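Long-range contacts in HemO (Neisseria meningitidis, PDB 1J77), which binds heme and, as a member of the heme oxygenase family, probably opens its ring by oxidation: residues L48-F52 and F183-L188; Y42-L46 and G138-L142. All coordinates share one frame; numbering follows the deposited sequence.

Interaction 1 of 2, residues L48-F52 and F183-L188; sequences LQSVF and FYKVVL. With HEM (protoporphyrin IX containing Fe), chain B.
Tyr184 and Leu48 meet at the centre of this helix-helix contact, where the phenol ring is packed on both faces. Leu48 CD1 sits over one face, 3.9 Å from the ring centroid and almost along the normal, a CH-pi contact; the heme methyl CMC comes over the opposite face, nearer the rim, 3.4 Å from Tyr184 CZ. With CG turned anti to the backbone N (chi1 -166°), the tyrosine ring leaves its own helix and reaches in between helix 39-60 and the heme. A flat aromatic suits such a slot.

Leu48 suits its place because it is forked: the methyl that caps the ring, CD1, also touches Val187 CG1 at 3.6 Å, while CD2 lies against Tyr184 OH and the CB of Leu188. One turn on, Phe52 offers its face to the edge of Tyr184 in a T-shaped pair, centroids 5.5 Å apart and planes at 77°. Its wholly apolar ring also suits the heme vinyl carbon CBC, which packs over a face. Gln49 NE2 lies in the plane of the tyrosine ring, close to OH but badly angled for a hydrogen bond; the amide's OE1 is hydrogen-bonded to His141 NE2.

The segment axes run roughly antiparallel at 141°, in a buried, mainly apolar interface of the all-helical heme oxygenase fold, where side chains between two helices form a wall of the heme pocket.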
# COMPACT_ATOMS: atom_id res chain seq x y z
N LEU A 48 10.60 3.24 0.53
CA LEU A 48 9.62 2.89 -0.46
C LEU A 48 8.19 3.02 0.13
O LEU A 48 7.33 3.67 -0.49
CB LEU A 48 9.90 1.49 -1.00
CG LEU A 48 8.70 0.69 -1.51
CD1 LEU A 48 8.21 1.33 -2.78
CD2 LEU A 48 9.15 -0.80 -1.71
N GLN A 49 7.98 2.44 1.31
CA GLN A 49 6.69 2.51 1.97
C GLN A 49 6.33 3.98 2.25
O GLN A 49 5.16 4.38 2.11
CB GLN A 49 6.71 1.70 3.29
CG GLN A 49 6.88 0.20 3.15
CD GLN A 49 5.60 -0.48 2.78
OE1 GLN A 49 4.93 -1.10 3.64
NE2 GLN A 49 5.23 -0.40 1.50
N SER A 50 7.31 4.79 2.64
CA SER A 50 7.06 6.24 2.91
C SER A 50 6.50 6.98 1.71
O SER A 50 5.53 7.77 1.83
CB SER A 50 8.34 6.98 3.37
OG SER A 50 8.03 8.34 3.62
N VAL A 51 7.07 6.74 0.56
CA VAL A 51 6.67 7.41 -0.66
C VAL A 51 5.27 6.99 -1.04
O VAL A 51 4.40 7.83 -1.40
CB VAL A 51 7.65 7.14 -1.83
CG1 VAL A 51 7.17 7.75 -3.14
CG2 VAL A 51 8.99 7.67 -1.49
N PHE A 52 5.03 5.70 -1.03
CA PHE A 52 3.69 5.22 -1.38
C PHE A 52 2.62 5.80 -0.45
O PHE A 52 1.54 6.25 -0.89
CB PHE A 52 3.61 3.69 -1.41
CG PHE A 52 2.24 3.20 -1.80
CD1 PHE A 52 1.83 3.25 -3.12
CD2 PHE A 52 1.39 2.71 -0.87
CE1 PHE A 52 0.55 2.81 -3.48
CE2 PHE A 52 0.13 2.27 -1.25
CZ PHE A 52 -0.25 2.34 -2.52
N PHE A 183 2.97 2.29 -9.87
CA PHE A 183 3.77 3.30 -9.19
C PHE A 183 4.58 2.68 -8.03
O PHE A 183 5.75 3.00 -7.88
CB PHE A 183 2.88 4.44 -8.70
CG PHE A 183 3.62 5.51 -7.90
CD1 PHE A 183 4.57 6.31 -8.51
CD2 PHE A 183 3.45 5.63 -6.53
CE1 PHE A 183 5.22 7.25 -7.82
CE2 PHE A 183 4.13 6.61 -5.83
CZ PHE A 183 5.03 7.39 -6.49
N TYR A 184 3.98 1.82 -7.24
CA TYR A 184 4.72 1.13 -6.20
C TYR A 184 5.97 0.47 -6.73
O TYR A 184 7.04 0.63 -6.14
CB TYR A 184 3.87 0.11 -5.47
CG TYR A 184 4.47 -0.40 -4.16
CD1 TYR A 184 4.25 0.20 -2.96
CD2 TYR A 184 5.29 -1.51 -4.14
CE1 TYR A 184 4.81 -0.25 -1.78
CE2 TYR A 184 5.84 -1.97 -2.97
CZ TYR A 184 5.58 -1.39 -1.80
OH TYR A 184 6.17 -1.83 -0.65
N LYS A 185 5.87 -0.21 -7.87
CA LYS A 185 7.06 -0.84 -8.42
C LYS A 185 8.05 0.17 -8.99
O LYS A 185 9.25 -0.06 -8.91
CB LYS A 185 6.68 -1.85 -9.49
CG LYS A 185 5.87 -3.04 -8.95
CD LYS A 185 5.74 -4.25 -9.90
CE LYS A 185 4.79 -4.00 -11.00
NZ LYS A 185 4.74 -5.15 -11.98
N VAL A 186 7.59 1.26 -9.60
CA VAL A 186 8.52 2.31 -10.07
C VAL A 186 9.36 2.79 -8.87
O VAL A 186 10.61 2.88 -8.96
CB VAL A 186 7.78 3.52 -10.70
CG1 VAL A 186 8.71 4.74 -10.82
CG2 VAL A 186 7.14 3.13 -12.01
N VAL A 187 8.72 3.10 -7.76
CA VAL A 187 9.42 3.55 -6.57
C VAL A 187 10.40 2.49 -6.02
O VAL A 187 11.53 2.81 -5.64
CB VAL A 187 8.44 4.04 -5.47
CG1 VAL A 187 9.18 4.43 -4.24
CG2 VAL A 187 7.59 5.18 -6.03
N LEU A 188 9.95 1.24 -5.96
CA LEU A 188 10.75 0.14 -5.47
C LEU A 188 12.02 0.05 -6.31
O LEU A 188 13.12 -0.03 -5.77
CB LEU A 188 9.91 -1.14 -5.52
CG LEU A 188 10.56 -2.43 -5.02
CD1 LEU A 188 9.50 -3.49 -4.80
CD2 LEU A 188 11.68 -3.00 -5.87
CHA HEM B . -4.05 -8.67 -0.11
CHB HEM B . 0.33 -10.61 0.59
CHC HEM B . 2.39 -6.37 -0.69
CHD HEM B . -2.01 -4.61 -1.85
C1A HEM B . -3.05 -9.52 0.28
C2A HEM B . -3.23 -10.83 0.96
C3A HEM B . -2.01 -11.33 1.13
C4A HEM B . -1.02 -10.41 0.59
CMA HEM B . -1.68 -12.69 1.80
CAA HEM B . -4.54 -11.51 1.46
CBA HEM B . -4.73 -11.16 2.93
CGA HEM B . -6.06 -11.66 3.46
O1A HEM B . -6.98 -11.93 2.63
O2A HEM B . -6.18 -11.80 4.72
C1B HEM B . 1.28 -9.64 0.32
C2B HEM B . 2.70 -9.80 0.47
C3B HEM B . 3.29 -8.64 0.09
C4B HEM B . 2.22 -7.70 -0.25
CMB HEM B . 3.31 -11.13 0.99
CAB HEM B . 4.78 -8.28 0.11
CBB HEM B . 5.72 -9.18 -0.15
C1C HEM B . 1.37 -5.53 -1.06
C2C HEM B . 1.52 -4.12 -1.42
C3C HEM B . 0.32 -3.67 -1.80
C4C HEM B . -0.66 -4.70 -1.59
CMC HEM B . 2.88 -3.40 -1.49
CAC HEM B . -0.06 -2.28 -2.30
CBC HEM B . 0.88 -1.48 -2.79
C1D HEM B . -2.91 -5.56 -1.49
C2D HEM B . -4.33 -5.39 -1.70
C3D HEM B . -4.97 -6.64 -1.19
C4D HEM B . -3.87 -7.44 -0.70
CMD HEM B . -5.00 -4.17 -2.33
CAD HEM B . -6.46 -6.98 -1.09
CBD HEM B . -6.88 -8.04 -2.07
CGD HEM B . -8.38 -8.14 -1.90
O1D HEM B . -9.09 -7.36 -2.58
O2D HEM B . -8.85 -9.04 -1.14
NA HEM B . -1.70 -9.32 0.09
NB HEM B . 1.03 -8.36 -0.17
NC HEM B . 0.04 -5.81 -1.16
ND HEM B . -2.64 -6.80 -0.90
FE HEM B . -0.83 -7.62 -0.63
O HOH W 1 -0.94 -6.84 1.16

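Interaction 2 of 2, residues Y42-L46 and G138-L142; sequences YIKFL and GARHL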
# COMPACT_ATOMS: atom_id res chain seq x y z
N TYR A 42 16.21 -2.91 5.07
CA TYR A 42 14.91 -2.62 5.69
C TYR A 42 14.65 -1.13 5.58
O TYR A 42 13.48 -0.70 5.39
CB TYR A 42 14.82 -3.06 7.17
CG TYR A 42 13.43 -2.94 7.75
CD1 TYR A 42 12.39 -3.74 7.30
CD2 TYR A 42 13.14 -2.01 8.76
CE1 TYR A 42 11.13 -3.66 7.85
CE2 TYR A 42 11.90 -1.94 9.30
CZ TYR A 42 10.89 -2.73 8.86
OH TYR A 42 9.63 -2.59 9.36
N ILE A 43 15.70 -0.32 5.67
CA ILE A 43 15.52 1.13 5.54
C ILE A 43 15.09 1.45 4.12
O ILE A 43 14.23 2.31 3.89
CB ILE A 43 16.80 1.88 6.01
CG1 ILE A 43 16.84 1.90 7.53
CG2 ILE A 43 16.81 3.25 5.44
CD1 ILE A 43 18.18 2.30 8.15
N LYS A 44 15.64 0.75 3.15
CA LYS A 44 15.20 0.93 1.76
C LYS A 44 13.72 0.62 1.62
O LYS A 44 12.98 1.34 0.90
CB LYS A 44 16.01 0.02 0.85
CG LYS A 44 17.52 -0.08 1.25
CD LYS A 44 18.29 -0.91 0.22
CE LYS A 44 19.77 -0.85 0.41
NZ LYS A 44 20.42 -1.06 -0.90
N PHE A 45 13.28 -0.40 2.29
CA PHE A 45 11.89 -0.79 2.29
C PHE A 45 11.05 0.30 2.93
O PHE A 45 9.99 0.64 2.44
CB PHE A 45 11.71 -2.12 3.01
CG PHE A 45 10.32 -2.57 3.06
CD1 PHE A 45 9.69 -2.93 1.90
CD2 PHE A 45 9.61 -2.62 4.26
CE1 PHE A 45 8.38 -3.30 1.90
CE2 PHE A 45 8.28 -3.02 4.27
CZ PHE A 45 7.70 -3.39 3.09
N LEU A 46 11.49 0.79 4.08
CA LEU A 46 10.74 1.84 4.75
C LEU A 46 10.66 3.09 3.86
O LEU A 46 9.62 3.80 3.89
CB LEU A 46 11.42 2.18 6.08
CG LEU A 46 11.24 1.21 7.25
CD1 LEU A 46 11.89 1.78 8.50
CD2 LEU A 46 9.86 0.80 7.58
N GLY A 138 10.03 0.31 14.80
CA GLY A 138 10.42 -0.18 13.46
C GLY A 138 9.37 -0.79 12.56
O GLY A 138 9.51 -0.70 11.34
N ALA A 139 8.32 -1.38 13.11
CA ALA A 139 7.26 -2.02 12.30
C ALA A 139 5.83 -1.58 12.68
O ALA A 139 4.85 -2.31 12.56
CB ALA A 139 7.41 -3.56 12.34
N ARG A 140 5.74 -0.36 13.20
CA ARG A 140 4.45 0.24 13.57
C ARG A 140 3.46 0.24 12.40
O ARG A 140 2.26 -0.06 12.57
CB ARG A 140 4.76 1.68 14.04
CG ARG A 140 5.89 1.86 15.16
CD ARG A 140 6.41 3.29 15.26
NE ARG A 140 7.40 3.53 16.30
CZ ARG A 140 7.13 3.85 17.57
NH1 ARG A 140 5.90 3.96 18.01
NH2 ARG A 140 8.10 4.09 18.43
N HIS A 141 3.96 0.57 11.20
CA HIS A 141 3.10 0.66 10.01
C HIS A 141 2.55 -0.66 9.51
O HIS A 141 1.54 -0.69 8.78
CB HIS A 141 3.80 1.43 8.88
CG HIS A 141 4.71 0.59 8.04
ND1 HIS A 141 6.03 0.38 8.35
CD2 HIS A 141 4.48 -0.02 6.85
CE1 HIS A 141 6.58 -0.36 7.38
NE2 HIS A 141 5.66 -0.62 6.48
N LEU A 142 3.15 -1.76 9.99
CA LEU A 142 2.75 -3.11 9.60
C LEU A 142 1.90 -3.81 10.62
O LEU A 142 1.33 -4.86 10.34
CB LEU A 142 4.00 -3.97 9.34
CG LEU A 142 4.93 -3.58 8.18
CD1 LEU A 142 6.27 -4.38 8.15
CD2 LEU A 142 4.24 -3.72 6.86
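The loop between helices 122-129 and 149-162 is fastened here to the flank of helix 39-60, within the all-helical heme oxygenase fold. Tyr42 makes the polar link: its OH donates a hydrogen bond to Gly138 O at 2.7 Å. The hydroxyl approaches from above the carbonyl plane, 38° out of it, with a C=O...O angle of 132°, so it does not lie on a lone pair. Relative to the tyrosine ring, the acceptor lies at the edge, near the plane. A long side chain with a polar end suits this place, because the gap to the loop is wide: the closest pair of CA atoms, Leu46 to Gly138, is 8.9 Å apart. A chi1 of -172° swings the phenol of Tyr42 off the helix and out to the loop; Ala139 CB and Leu142 CD1 pack against its OH. Gly138 has a positive phi, a backbone shape that glycine adopts readily.

His141 forms the other half of the contact. Leu46 CD2 presses obliquely on its ring, 3.5 Å from His141 CE1, and Phe45 CE2 approaches the imidazole edge, 4.2 Å from His141 NE2. Both ring nitrogens have polar partners beyond the two segments: ND1 is hydrogen-bonded to Asp84 OD2, and NE2 turns to Gln49. Held at two points, the buried ring has little freedom to rotate. Asp84 also accepts a bond from the backbone N of Arg140, so this acid fixes both loop backbone and histidine.

The result is a buried loop-to-helix junction, in which one tyrosine-to-carbonyl bond and a histidine hydrogen-bonded through both ring nitrogens join an irregular connection to the helical core beside the heme pocket.

Overall arrangement
Both interactions draw on helix 39-60: residues 42-46 serve interaction 2, and 48-52, the next turns, serve interaction 1. Their centres are 13 Å apart. Along the chain the segments alternate, 42-46, 48-52, 138-142, then 183-188, so this one early helix gathers a later loop and the long helix 167-192 around itself. The two contacts touch directly: Gln49 OE1 lies 3.0 Å from His141 NE2, and Tyr184 OH packs against Phe45 CE1 at 3.7 Å. Interaction 1 borders the heme directly, whereas in interaction 2 the Phe45 side chain is about 6 Å from it, consistent with the loop being tied, through helix 39-60, to the pocket wall.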